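Local coordinates for protein importin-95 (Chaetomium thermophilum, PDB 4XRI) that serves as a flexible HEAT-repeat receptor of the importin-beta family for nuclear import of protein cargo, and probably binds a small GTPase of the Ran type, at residues D758-I761 and S762-G766; G820-A823 and D824-N828; D833-Q837 and D838-A842; M843-E846 and T847-N850; I858-A861 and R862-R865. The protein carries 2 engineered substitutions. One frame throughout, in Å; residues are numbered along the deposited sequence.

Contact 1: D758-I761 and S762-G766; sequences DYVI and SLREG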
loop_
_atom_site.group_PDB
_atom_site.type_symbol
_atom_site.label_atom_id
_atom_site.label_comp_id
_atom_site.label_asym_id
_atom_site.label_seq_id
_atom_site.Cartn_x
_atom_site.Cartn_y
_atom_site.Cartn_z
ATOM N N ASP A 758 -0.968 -9.796 -11.503
ATOM C CA ASP A 758 -0.602 -8.451 -11.924
ATOM C C ASP A 758 0.718 -8.444 -12.683
ATOM O O ASP A 758 0.858 -7.744 -13.686
ATOM C CB ASP A 758 -0.515 -7.512 -10.718
ATOM C CG ASP A 758 -1.877 -7.147 -10.166
ATOM O OD1 ASP A 758 -2.862 -7.187 -10.935
ATOM O OD2 ASP A 758 -1.961 -6.816 -8.966
ATOM N N TYR A 759 1.683 -9.222 -12.199
ATOM C CA TYR A 759 2.993 -9.292 -12.840
ATOM C C TYR A 759 2.886 -9.781 -14.281
ATOM O O TYR A 759 3.531 -9.239 -15.180
ATOM C CB TYR A 759 3.936 -10.204 -12.056
ATOM C CG TYR A 759 5.258 -10.425 -12.759
ATOM C CD1 TYR A 759 5.505 -11.594 -13.471
ATOM C CD2 TYR A 759 6.254 -9.456 -12.727
ATOM C CE1 TYR A 759 6.708 -11.794 -14.122
ATOM C CE2 TYR A 759 7.461 -9.649 -13.374
ATOM C CZ TYR A 759 7.681 -10.819 -14.069
ATOM O OH TYR A 759 8.879 -11.014 -14.714
ATOM N N VAL A 760 2.066 -10.805 -14.493
ATOM C CA VAL A 760 1.900 -11.403 -15.814
ATOM C C VAL A 760 1.153 -10.461 -16.758
ATOM O O VAL A 760 1.471 -10.379 -17.945
ATOM C CB VAL A 760 1.158 -12.755 -15.720
ATOM C CG1 VAL A 760 0.756 -13.259 -17.099
ATOM C CG2 VAL A 760 2.028 -13.782 -15.006
ATOM N N ILE A 761 0.164 -9.748 -16.226
ATOM C CA ILE A 761 -0.527 -8.723 -17.003
ATOM C C ILE A 761 0.469 -7.657 -17.444
ATOM O O ILE A 761 0.503 -7.261 -18.609
ATOM C CB ILE A 761 -1.662 -8.057 -16.205
ATOM C CG1 ILE A 761 -2.811 -9.039 -15.978
ATOM C CG2 ILE A 761 -2.171 -6.821 -16.935
ATOM C CD1 ILE A 761 -3.960 -8.442 -15.199
ATOM N N SER A 762 1.291 -7.209 -16.503
ATOM C CA SER A 762 2.324 -6.227 -16.795
ATOM C C SER A 762 3.341 -6.773 -17.792
ATOM O O SER A 762 3.771 -6.064 -18.703
ATOM C CB SER A 762 3.033 -5.798 -15.512
ATOM O OG SER A 762 4.116 -4.933 -15.799
ATOM N N LEU A 763 3.729 -8.029 -17.601
ATOM C CA LEU A 763 4.703 -8.679 -18.470
ATOM C C LEU A 763 4.207 -8.727 -19.910
ATOM O O LEU A 763 4.944 -8.414 -20.848
ATOM C CB LEU A 763 5.000 -10.095 -17.973
ATOM C CG LEU A 763 5.985 -10.925 -18.796
ATOM C CD1 LEU A 763 7.364 -10.295 -18.765
ATOM C CD2 LEU A 763 6.035 -12.352 -18.275
ATOM N N ARG A 764 2.949 -9.114 -20.077
ATOM C CA ARG A 764 2.366 -9.276 -21.403
ATOM C C ARG A 764 2.108 -7.932 -22.072
ATOM O O ARG A 764 2.065 -7.842 -23.299
ATOM C CB ARG A 764 1.081 -10.095 -21.316
ATOM C CG ARG A 764 1.348 -11.551 -20.950
ATOM C CD ARG A 764 0.094 -12.404 -20.978
ATOM N NE ARG A 764 0.437 -13.824 -21.007
ATOM C CZ ARG A 764 -0.420 -14.800 -21.291
ATOM N NH1 ARG A 764 -0.011 -16.061 -21.304
ATOM N NH2 ARG A 764 -1.684 -14.512 -21.567
ATOM N N GLU A 765 1.944 -6.889 -21.264
ATOM C CA GLU A 765 1.962 -5.526 -21.783
ATOM C C GLU A 765 3.312 -5.276 -22.437
ATOM O O GLU A 765 3.394 -4.752 -23.550
ATOM C CB GLU A 765 1.712 -4.501 -20.672
ATOM C CG GLU A 765 0.279 -4.418 -20.191
ATOM C CD GLU A 765 0.102 -3.378 -19.100
ATOM O OE1 GLU A 765 0.949 -2.463 -19.007
ATOM O OE2 GLU A 765 -0.876 -3.479 -18.330
ATOM N N GLY A 766 4.368 -5.666 -21.729
ATOM C CA GLY A 766 5.727 -5.538 -22.216
ATOM C C GLY A 766 5.960 -6.321 -23.491
ATOM O O GLY A 766 6.511 -5.787 -24.452
#
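The long helix 754-780 of the importin-beta HEAT-repeat solenoid carries this contact, one turn against the next, with Tyr759 meeting Leu763 and Val760 meeting Arg764. Four successive i to i+4 backbone bonds run through it. The shortest joins Leu763 N to Tyr759 O at 2.7 Å. The straightest is Ser762 N to Asp758 O, with an N-H...O angle of 165°. Tyr759 and Leu763 both have CG anti to the backbone N (chi1 174° and 179°). Their ends meet where ring atom CE1 of Tyr759 lies 4.2 Å from CD2 of Leu763. Both side chains also pack on helix 711-725, and the Tyr759 hydroxyl bonds to the backbone oxygen of Asn708. Val760 and Arg764 run side by side in the same direction. CG1 of Val760 lies 4.0 Å from both CD and NE of Arg764. The guanidinium lies farther on, where NH1 reaches Ala744 O, just past helix 730-743, and NH2 reaches Ser800 OG of helix 791-802. These two bonds satisfy polar atoms of a buried arginine. Glu765 is held by Ser808 OG through OE2. That same OE2 passes 3.8 Å from CG2 of Ile761.

Contact 2: G820-A823 and D824-N828; sequences GDLA and DAYPN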
loop_
_atom_site.group_PDB
_atom_site.type_symbol
_atom_site.label_atom_id
_atom_site.label_comp_id
_atom_site.label_asym_id
_atom_site.label_seq_id
_atom_site.Cartn_x
_atom_site.Cartn_y
_atom_site.Cartn_z
ATOM N N GLY A 820 -3.440 -4.561 -35.620
ATOM C CA GLY A 820 -3.398 -3.584 -36.692
ATOM C C GLY A 820 -2.044 -3.548 -37.378
ATOM O O GLY A 820 -1.964 -3.530 -38.605
ATOM N N ASP A 821 -0.978 -3.535 -36.580
ATOM C CA ASP A 821 0.387 -3.542 -37.103
ATOM C C ASP A 821 0.627 -4.741 -38.008
ATOM O O ASP A 821 1.221 -4.613 -39.078
ATOM C CB ASP A 821 1.410 -3.545 -35.962
ATOM C CG ASP A 821 1.410 -2.254 -35.174
ATOM O OD1 ASP A 821 0.970 -1.220 -35.719
ATOM O OD2 ASP A 821 1.860 -2.272 -34.009
ATOM N N LEU A 822 0.156 -5.906 -37.573
ATOM C CA LEU A 822 0.314 -7.137 -38.340
ATOM C C LEU A 822 -0.406 -7.061 -39.681
ATOM O O LEU A 822 0.100 -7.546 -40.694
ATOM C CB LEU A 822 -0.200 -8.335 -37.541
ATOM C CG LEU A 822 0.748 -8.861 -36.464
ATOM C CD1 LEU A 822 0.076 -9.937 -35.627
ATOM C CD2 LEU A 822 2.020 -9.393 -37.106
ATOM N N ALA A 823 -1.589 -6.455 -39.674
ATOM C CA ALA A 823 -2.375 -6.264 -40.890
ATOM C C ALA A 823 -1.609 -5.411 -41.892
ATOM O O ALA A 823 -1.545 -5.732 -43.081
ATOM C CB ALA A 823 -3.708 -5.621 -40.562
ATOM N N ASP A 824 -1.028 -4.324 -41.395
ATOM C CA ASP A 824 -0.213 -3.438 -42.214
ATOM C C ASP A 824 1.019 -4.154 -42.754
ATOM O O ASP A 824 1.362 -4.016 -43.927
ATOM C CB ASP A 824 0.212 -2.209 -41.408
ATOM C CG ASP A 824 -0.598 -0.978 -41.753
ATOM O OD1 ASP A 824 -1.138 -0.340 -40.825
ATOM O OD2 ASP A 824 -0.684 -0.644 -42.952
ATOM N N ALA A 825 1.674 -4.923 -41.890
ATOM C CA ALA A 825 2.934 -5.573 -42.238
ATOM C C ALA A 825 2.745 -6.669 -43.279
ATOM O O ALA A 825 3.648 -6.945 -44.069
ATOM C CB ALA A 825 3.591 -6.143 -40.991
ATOM N N TYR A 826 1.579 -7.301 -43.268
ATOM C CA TYR A 826 1.264 -8.323 -44.256
ATOM C C TYR A 826 -0.079 -8.026 -44.908
ATOM O O TYR A 826 -1.101 -8.597 -44.527
ATOM C CB TYR A 826 1.263 -9.709 -43.614
ATOM C CG TYR A 826 2.579 -10.062 -42.963
ATOM C CD1 TYR A 826 3.620 -10.604 -43.706
ATOM C CD2 TYR A 826 2.785 -9.840 -41.610
ATOM C CE1 TYR A 826 4.827 -10.923 -43.114
ATOM C CE2 TYR A 826 3.987 -10.154 -41.010
ATOM C CZ TYR A 826 5.005 -10.694 -41.764
ATOM O OH TYR A 826 6.204 -11.007 -41.167
ATOM N N PRO A 827 -0.076 -7.119 -45.897
ATOM C CA PRO A 827 -1.292 -6.701 -46.598
ATOM C C PRO A 827 -1.739 -7.747 -47.608
ATOM O O PRO A 827 -1.250 -8.872 -47.557
ATOM C CB PRO A 827 -0.862 -5.407 -47.289
ATOM C CG PRO A 827 0.582 -5.630 -47.581
ATOM C CD PRO A 827 1.124 -6.461 -46.442
ATOM N N ASN A 828 -2.631 -7.360 -48.518
ATOM C CA ASN A 828 -3.241 -8.261 -49.503
ATOM C C ASN A 828 -3.516 -9.670 -48.971
ATOM O O ASN A 828 -3.198 -10.667 -49.623
ATOM C CB ASN A 828 -2.376 -8.351 -50.771
ATOM C CG ASN A 828 -2.406 -7.077 -51.597
ATOM O OD1 ASN A 828 -3.345 -6.285 -51.503
ATOM N ND2 ASN A 828 -1.371 -6.869 -52.403
#
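Segments 820-823 and 824-828 form the last turn of helix 809-825 and the chain that leaves it. Three i to i+4 bonds close this end: Asp824 N to Gly820 O at 3.0 Å, Ala825 N to Asp821 O at 2.9 Å, and Tyr826 N to Leu822 O at 3.0 Å. Tyr826 is the first residue to leave helical geometry, with phi/psi of -129/81°. Pro827 has no N-H to continue the series. The Tyr826 side chain turns back along the helix. Its CG stands anti to its own carbonyl carbon, and this sets the ring edge beside Leu822, with CD2 3.6 Å from Leu822 O. CE2 of the ring also meets CD2 of Leu822 loosely, at 4.4 Å. This is the C-terminal end of a helix in the HEAT-repeat solenoid, packed among helices 754-780, 791-802 and 855-872. The buried Tyr826 hydroxyl bonds to Thr784 O. On the side facing helix 855-872, Gln867 NE2 gives a further bond to Gly820 O, and Gln871 NE2 makes weak bonds to Ala823 O and Tyr826 O. The methyl of Ala825 rests on the preceding turn, with CB 3.4 Å from Asp821 O.

Contact 3: D833-Q837 and D838-A842; sequences DAFRQ and DWITA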
loop_
_atom_site.group_PDB
_atom_site.type_symbol
_atom_site.label_atom_id
_atom_site.label_comp_id
_atom_site.label_asym_id
_atom_site.label_seq_id
_atom_site.Cartn_x
_atom_site.Cartn_y
_atom_site.Cartn_z
ATOM N N ASP A 833 -6.798 -15.501 -43.132
ATOM C CA ASP A 833 -7.252 -16.699 -42.432
ATOM C C ASP A 833 -7.221 -16.520 -40.919
ATOM O O ASP A 833 -8.208 -16.778 -40.228
ATOM C CB ASP A 833 -6.395 -17.905 -42.819
ATOM C CG ASP A 833 -6.640 -18.362 -44.241
ATOM O OD1 ASP A 833 -7.684 -17.984 -44.812
ATOM O OD2 ASP A 833 -5.789 -19.098 -44.783
ATOM N N ALA A 834 -6.076 -16.083 -40.411
ATOM C CA ALA A 834 -5.891 -15.922 -38.976
ATOM C C ALA A 834 -6.745 -14.789 -38.408
ATOM O O ALA A 834 -7.070 -14.787 -37.222
ATOM C CB ALA A 834 -4.419 -15.683 -38.658
ATOM N N PHE A 835 -7.107 -13.831 -39.254
ATOM C CA PHE A 835 -7.866 -12.666 -38.806
ATOM C C PHE A 835 -9.370 -12.916 -38.766
ATOM O O PHE A 835 -10.068 -12.378 -37.905
ATOM C CB PHE A 835 -7.567 -11.464 -39.704
ATOM C CG PHE A 835 -6.285 -10.757 -39.361
ATOM C CD1 PHE A 835 -5.409 -10.362 -40.358
ATOM C CD2 PHE A 835 -5.961 -10.480 -38.042
ATOM C CE1 PHE A 835 -4.230 -9.710 -40.047
ATOM C CE2 PHE A 835 -4.783 -9.827 -37.724
ATOM C CZ PHE A 835 -3.917 -9.442 -38.729
ATOM N N ARG A 836 -9.864 -13.734 -39.689
ATOM C CA ARG A 836 -11.296 -14.007 -39.778
ATOM C C ARG A 836 -11.754 -14.986 -38.700
ATOM O O ARG A 836 -12.944 -15.284 -38.592
ATOM C CB ARG A 836 -11.656 -14.546 -41.165
ATOM C CG ARG A 836 -10.944 -15.836 -41.537
ATOM C CD ARG A 836 -11.307 -16.290 -42.940
ATOM N NE ARG A 836 -10.491 -17.421 -43.372
ATOM C CZ ARG A 836 -10.807 -18.228 -44.380
ATOM N NH1 ARG A 836 -10.005 -19.232 -44.704
ATOM N NH2 ARG A 836 -11.931 -18.035 -45.059
ATOM N N GLN A 837 -10.808 -15.489 -37.911
ATOM C CA GLN A 837 -11.137 -16.334 -36.768
ATOM C C GLN A 837 -12.039 -15.570 -35.807
ATOM O O GLN A 837 -11.925 -14.350 -35.671
ATOM C CB GLN A 837 -9.872 -16.809 -36.050
ATOM C CG GLN A 837 -9.103 -17.891 -36.787
ATOM C CD GLN A 837 -7.850 -18.314 -36.046
ATOM O OE1 GLN A 837 -7.791 -19.402 -35.473
ATOM N NE2 GLN A 837 -6.840 -17.453 -36.054
ATOM N N ASP A 838 -12.936 -16.291 -35.145
ATOM C CA ASP A 838 -13.974 -15.659 -34.340
ATOM C C ASP A 838 -13.448 -15.021 -33.057
ATOM O O ASP A 838 -13.974 -13.999 -32.613
ATOM C CB ASP A 838 -15.061 -16.675 -33.995
ATOM C CG ASP A 838 -15.818 -17.152 -35.218
ATOM O OD1 ASP A 838 -15.987 -16.352 -36.162
ATOM O OD2 ASP A 838 -16.240 -18.329 -35.238
ATOM N N TRP A 839 -12.416 -15.612 -32.463
ATOM C CA TRP A 839 -11.888 -15.086 -31.208
ATOM C C TRP A 839 -11.217 -13.735 -31.424
ATOM O O TRP A 839 -11.197 -12.894 -30.525
ATOM C CB TRP A 839 -10.911 -16.073 -30.560
ATOM C CG TRP A 839 -9.639 -16.329 -31.325
ATOM C CD1 TRP A 839 -9.400 -17.349 -32.202
ATOM C CD2 TRP A 839 -8.426 -15.568 -31.258
ATOM N NE1 TRP A 839 -8.120 -17.264 -32.693
ATOM C CE2 TRP A 839 -7.500 -16.178 -32.130
ATOM C CE3 TRP A 839 -8.033 -14.424 -30.554
ATOM C CZ2 TRP A 839 -6.210 -15.689 -32.315
ATOM C CZ3 TRP A 839 -6.751 -13.936 -30.741
ATOM C CH2 TRP A 839 -5.853 -14.572 -31.609
ATOM N N ILE A 840 -10.679 -13.529 -32.621
ATOM C CA ILE A 840 -10.112 -12.238 -32.992
ATOM C C ILE A 840 -11.187 -11.160 -32.994
ATOM O O ILE A 840 -11.066 -10.145 -32.308
ATOM C CB ILE A 840 -9.455 -12.282 -34.382
ATOM C CG1 ILE A 840 -8.221 -13.187 -34.370
ATOM C CG2 ILE A 840 -9.082 -10.874 -34.834
ATOM C CD1 ILE A 840 -6.928 -12.459 -34.067
ATOM N N THR A 841 -12.232 -11.396 -33.783
ATOM C CA THR A 841 -13.356 -10.474 -33.900
ATOM C C THR A 841 -13.964 -10.177 -32.536
ATOM O O THR A 841 -14.242 -9.026 -32.205
ATOM C CB THR A 841 -14.450 -11.040 -34.825
ATOM O OG1 THR A 841 -13.885 -11.350 -36.105
ATOM C CG2 THR A 841 -15.580 -10.037 -34.997
ATOM N N ALA A 842 -14.153 -11.229 -31.747
ATOM C CA ALA A 842 -14.695 -11.098 -30.400
ATOM C C ALA A 842 -13.791 -10.246 -29.517
ATOM O O ALA A 842 -14.268 -9.407 -28.752
ATOM C CB ALA A 842 -14.901 -12.473 -29.777
#
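Short helix 832-835 ends here, and the chain turns through Gln837, with psi of 147°, into helix 838-849. Gln837 and Trp839 lie side by side, pointing the same way. Trp839 has CG between its backbone N and carbonyl carbon (chi1 65°), which brings the indole beside Gln837. The amide stands at the pyrrole edge of the indole, its plane 74° from the ring, with Gln837 OE1 3.5 Å from Trp839 NE1. From the same place Gln837 NE2 gives a nearly straight bond of 2.9 Å to Ala834 O, which lies in the amide plane. This bond fixes the amide rotation. With an alanine here, Ala834 O would probably lose this donor, and only CB would remain beside the Trp839 indole. Ile840 CG1 lies 3.6 Å above the Trp839 ring plane, over the centre, and 3.5 Å from Ala834 O. Ile840 CG2 comes to the edge of the Phe835 ring, 4.5 Å from CD2. Phe835 also meets Phe795 of helix 791-802 edge-to-face. Arg836 NH1 and Asp833 OD1 form a salt bridge. Gln837 O receives a weak bond from Ile840 N at 3.4 Å. Gln837 is at the N-cap position of helix 838-849, at the turn between two helices of the HEAT-repeat solenoid.

Contact 4: M843-E846 and T847-N850; sequences MIRE and TRSN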
loop_
_atom_site.group_PDB
_atom_site.type_symbol
_atom_site.label_atom_id
_atom_site.label_comp_id
_atom_site.label_asym_id
_atom_site.label_seq_id
_atom_site.Cartn_x
_atom_site.Cartn_y
_atom_site.Cartn_z
ATOM N N MET A 843 -12.485 -10.466 -29.635
ATOM C CA MET A 843 -11.499 -9.723 -28.858
ATOM C C MET A 843 -11.571 -8.229 -29.149
ATOM O O MET A 843 -11.597 -7.408 -28.234
ATOM C CB MET A 843 -10.091 -10.245 -29.152
ATOM C CG MET A 843 -9.005 -9.701 -28.244
ATOM S SD MET A 843 -7.371 -10.255 -28.767
ATOM C CE MET A 843 -6.370 -9.721 -27.381
ATOM N N ILE A 844 -11.602 -7.888 -30.432
ATOM C CA ILE A 844 -11.660 -6.498 -30.863
ATOM C C ILE A 844 -12.984 -5.854 -30.487
ATOM O O ILE A 844 -13.017 -4.743 -29.953
ATOM C CB ILE A 844 -11.464 -6.377 -32.379
ATOM C CG1 ILE A 844 -10.132 -7.003 -32.779
ATOM C CG2 ILE A 844 -11.534 -4.920 -32.816
ATOM C CD1 ILE A 844 -9.903 -6.995 -34.258
ATOM N N ARG A 845 -14.074 -6.559 -30.771
ATOM C CA ARG A 845 -15.408 -6.054 -30.473
ATOM C C ARG A 845 -15.578 -5.777 -28.983
ATOM O O ARG A 845 -16.157 -4.763 -28.599
ATOM C CB ARG A 845 -16.477 -7.037 -30.944
ATOM C CG ARG A 845 -17.893 -6.544 -30.711
ATOM C CD ARG A 845 -18.893 -7.680 -30.736
ATOM N NE ARG A 845 -20.122 -7.323 -30.034
ATOM C CZ ARG A 845 -20.265 -7.370 -28.713
ATOM N NH1 ARG A 845 -21.419 -7.026 -28.156
ATOM N NH2 ARG A 845 -19.253 -7.755 -27.948
ATOM N N GLU A 846 -15.064 -6.677 -28.149
ATOM C CA GLU A 846 -15.116 -6.490 -26.702
ATOM C C GLU A 846 -14.344 -5.244 -26.291
ATOM O O GLU A 846 -14.761 -4.504 -25.399
ATOM C CB GLU A 846 -14.551 -7.710 -25.970
ATOM C CG GLU A 846 -14.549 -7.562 -24.456
ATOM C CD GLU A 846 -13.635 -8.556 -23.770
ATOM O OE1 GLU A 846 -12.463 -8.673 -24.188
ATOM O OE2 GLU A 846 -14.088 -9.221 -22.815
ATOM N N THR A 847 -13.217 -5.018 -26.953
ATOM C CA THR A 847 -12.335 -3.913 -26.615
ATOM C C THR A 847 -12.947 -2.577 -27.018
ATOM O O THR A 847 -12.867 -1.599 -26.273
ATOM C CB THR A 847 -10.964 -4.059 -27.295
ATOM O OG1 THR A 847 -10.517 -5.417 -27.195
ATOM C CG2 THR A 847 -9.943 -3.143 -26.637
ATOM N N ARG A 848 -13.558 -2.535 -28.197
ATOM C CA ARG A 848 -14.140 -1.291 -28.683
ATOM C C ARG A 848 -15.440 -0.964 -27.951
ATOM O O ARG A 848 -15.826 0.199 -27.850
ATOM C CB ARG A 848 -14.376 -1.356 -30.199
ATOM C CG ARG A 848 -15.402 -2.378 -30.672
ATOM C CD ARG A 848 -15.578 -2.288 -32.186
ATOM N NE ARG A 848 -16.661 -3.130 -32.689
ATOM C CZ ARG A 848 -16.486 -4.210 -33.445
ATOM N NH1 ARG A 848 -15.264 -4.592 -33.788
ATOM N NH2 ARG A 848 -17.536 -4.907 -33.860
ATOM N N SER A 849 -16.098 -1.989 -27.417
ATOM C CA SER A 849 -17.409 -1.811 -26.799
ATOM C C SER A 849 -17.350 -1.567 -25.292
ATOM O O SER A 849 -18.378 -1.313 -24.663
ATOM C CB SER A 849 -18.292 -3.027 -27.081
ATOM O OG SER A 849 -18.553 -3.158 -28.466
ATOM N N ASN A 850 -16.158 -1.649 -24.712
ATOM C CA ASN A 850 -15.999 -1.380 -23.287
ATOM C C ASN A 850 -16.072 0.118 -23.016
ATOM O O ASN A 850 -15.122 0.857 -23.282
ATOM C CB ASN A 850 -14.677 -1.951 -22.772
ATOM C CG ASN A 850 -14.540 -1.851 -21.258
ATOM O OD1 ASN A 850 -15.280 -1.123 -20.597
ATOM N ND2 ASN A 850 -13.578 -2.581 -20.705
#
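Arg848 places CG between its backbone N and carbonyl carbon (chi1 65°), and this folds the side chain back over Arg845. The extended chain beyond CG carries the guanidinium across the preceding turn. One face rests on Arg845: Arg845 CA sits 3.5 Å above the Arg848 plane, offset toward the rim, and Arg845 CG is 3.6 Å from Arg848 NH2. Ile844 CG2 comes to the edge of the same group, 3.9 Å from Arg848 NH1. The two arginine side chains cross at about a right angle. Their charged groups do not touch: Arg845 NE is 5.2 Å from Arg848 NH2. Arg848 also packs on Arg865 of helix 855-872. With an alanine in its place, CA and CG of Arg845 would probably lose their cover and Arg865 a packing partner.

The hydroxyls grip the backbone. OG1 of Thr847 stands anti to the carbonyl carbon and gives Met843 O a hydrogen bond modelled as very short, 2.5 Å; the exact length is doubtful. Thr847 N also reaches Met843 O, at 3.2 Å. Arg845 O likewise takes two donors, Ser849 OG at 2.9 Å and a weak bond from Ser849 N. Glu846 OE1 forms a salt bridge with Arg807, and Asn850 OD1 accepts a bond from Glu852 N. Met843 packs on helices 791-802 and 809-825, and Thr847 on helices 809-825 and 855-872. Thr847 and Ser849 thus each bond by hydroxyl to the carbonyl four residues back, near the C-terminal end of helix 838-849 in the HEAT-repeat solenoid.

Contact 5: I858-A861 and R862-R865; sequences IETA and RWAR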
loop_
_atom_site.group_PDB
_atom_site.type_symbol
_atom_site.label_atom_id
_atom_site.label_comp_id
_atom_site.label_asym_id
_atom_site.label_seq_id
_atom_site.Cartn_x
_atom_site.Cartn_y
_atom_site.Cartn_z
ATOM N N ILE A 858 -10.150 2.704 -27.415
ATOM C CA ILE A 858 -11.309 2.476 -28.267
ATOM C C ILE A 858 -10.999 2.844 -29.718
ATOM O O ILE A 858 -11.444 2.170 -30.648
ATOM C CB ILE A 858 -12.528 3.274 -27.768
ATOM C CG1 ILE A 858 -12.906 2.825 -26.356
ATOM C CG2 ILE A 858 -13.714 3.098 -28.705
ATOM C CD1 ILE A 858 -13.971 3.676 -25.704
ATOM N N GLU A 859 -10.221 3.906 -29.908
ATOM C CA GLU A 859 -9.782 4.296 -31.244
ATOM C C GLU A 859 -8.842 3.252 -31.835
ATOM O O GLU A 859 -8.918 2.934 -33.023
ATOM C CB GLU A 859 -9.095 5.660 -31.210
ATOM C CG GLU A 859 -10.046 6.826 -31.041
ATOM C CD GLU A 859 -9.320 8.131 -30.790
ATOM O OE1 GLU A 859 -8.089 8.095 -30.578
ATOM O OE2 GLU A 859 -9.978 9.193 -30.803
ATOM N N THR A 860 -7.953 2.725 -30.999
ATOM C CA THR A 860 -7.026 1.684 -31.423
ATOM C C THR A 860 -7.790 0.421 -31.801
ATOM O O THR A 860 -7.428 -0.284 -32.743
ATOM C CB THR A 860 -6.001 1.353 -30.321
ATOM O OG1 THR A 860 -5.380 2.559 -29.861
ATOM C CG2 THR A 860 -4.933 0.406 -30.846
ATOM N N ALA A 861 -8.855 0.145 -31.054
ATOM C CA ALA A 861 -9.704 -1.008 -31.321
ATOM C C ALA A 861 -10.462 -0.827 -32.630
ATOM O O ALA A 861 -10.666 -1.784 -33.378
ATOM C CB ALA A 861 -10.673 -1.231 -30.171
ATOM N N ARG A 862 -10.879 0.405 -32.901
ATOM C CA ARG A 862 -11.561 0.715 -34.152
ATOM C C ARG A 862 -10.610 0.565 -35.330
ATOM O O ARG A 862 -10.983 0.025 -36.374
ATOM C CB ARG A 862 -12.148 2.126 -34.114
ATOM C CG ARG A 862 -13.387 2.229 -33.249
ATOM C CD ARG A 862 -13.992 3.619 -33.283
ATOM N NE ARG A 862 -15.226 3.668 -32.507
ATOM C CZ ARG A 862 -15.657 4.740 -31.849
ATOM N NH1 ARG A 862 -16.790 4.684 -31.166
ATOM N NH2 ARG A 862 -14.951 5.862 -31.869
ATOM N N TRP A 863 -9.381 1.042 -35.159
ATOM C CA TRP A 863 -8.357 0.880 -36.183
ATOM C C TRP A 863 -8.099 -0.596 -36.442
ATOM O O TRP A 863 -7.957 -1.017 -37.588
ATOM C CB TRP A 863 -7.059 1.577 -35.772
ATOM C CG TRP A 863 -5.925 1.320 -36.719
ATOM C CD1 TRP A 863 -5.887 1.616 -38.051
ATOM C CD2 TRP A 863 -4.663 0.720 -36.408
ATOM N NE1 TRP A 863 -4.683 1.235 -38.589
ATOM C CE2 TRP A 863 -3.909 0.681 -37.597
ATOM C CE3 TRP A 863 -4.091 0.210 -35.236
ATOM C CZ2 TRP A 863 -2.623 0.155 -37.656
ATOM C CZ3 TRP A 863 -2.811 -0.313 -35.293
ATOM C CH2 TRP A 863 -2.092 -0.334 -36.494
ATOM N N ALA A 864 -8.049 -1.376 -35.365
ATOM C CA ALA A 864 -7.844 -2.815 -35.467
ATOM C C ALA A 864 -8.960 -3.461 -36.277
ATOM O O ALA A 864 -8.697 -4.260 -37.170
ATOM C CB ALA A 864 -7.758 -3.441 -34.084
ATOM N N ARG A 865 -10.202 -3.101 -35.966
ATOM C CA ARG A 865 -11.357 -3.626 -36.687
ATOM C C ARG A 865 -11.262 -3.321 -38.176
ATOM O O ARG A 865 -11.442 -4.205 -39.016
ATOM C CB ARG A 865 -12.658 -3.047 -36.128
ATOM C CG ARG A 865 -13.872 -3.341 -36.995
ATOM C CD ARG A 865 -15.129 -2.694 -36.441
ATOM N NE ARG A 865 -14.936 -1.274 -36.165
ATOM C CZ ARG A 865 -15.893 -0.464 -35.723
ATOM N NH1 ARG A 865 -17.115 -0.932 -35.511
ATOM N NH2 ARG A 865 -15.625 0.815 -35.497
#
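This is a one-turn contact within helix 855-872, the last helix of the modelled HEAT-repeat solenoid, where Ile858 packs against Arg862. Four i to i+4 backbone bonds join the two segments, including Trp863 N to Glu859 O at 2.9 Å with an N-H...O angle of 161°. Ile858 and Arg862 lie side by side and point the same way. The Arg862 chain is extended from CG to NE, and this carries its guanidinium out over the isoleucine. One face of that group receives Ile858 CG2, which lies over its centre, 4.0 Å from CZ. Trp863 takes another direction. With CG anti to the backbone N (chi1 174°), its ring leads off toward Asp821 and Asp824 of helix 809-825. Thr860 packs on Arg813 and Met816 of that same helix, and its OG1 bonds back to Arg856 O. Ala861 packs on Thr847 and Arg848 of helix 838-849. Ala864 N bonds to Thr860 O at 2.9 Å. That oxygen lies at the edge of the Trp863 indole, 4.2 Å from CE3.

All five contacts are local and lie in the C-terminal part of the solenoid. Contact 2 is mostly buried; the other four mix buried and exposed residues. Contact 1 is apart, its nearest atoms about 9 Å or more from the rest. Contacts 3 and 4 share helix 838-849, one at its start and one near its end. Contacts 4 and 5 pack helix 838-849 on helix 855-872, with Arg848 NH1 3.3 Å from Arg865 CD. Trp863 joins contact 5 to contact 2, and Phe835 joins contact 3 to contact 2. Contacts 1 and 5, inside continuous helices, rest on regular backbone bonds, whereas the helix ends add side-chain bonds in contacts 3 and 4.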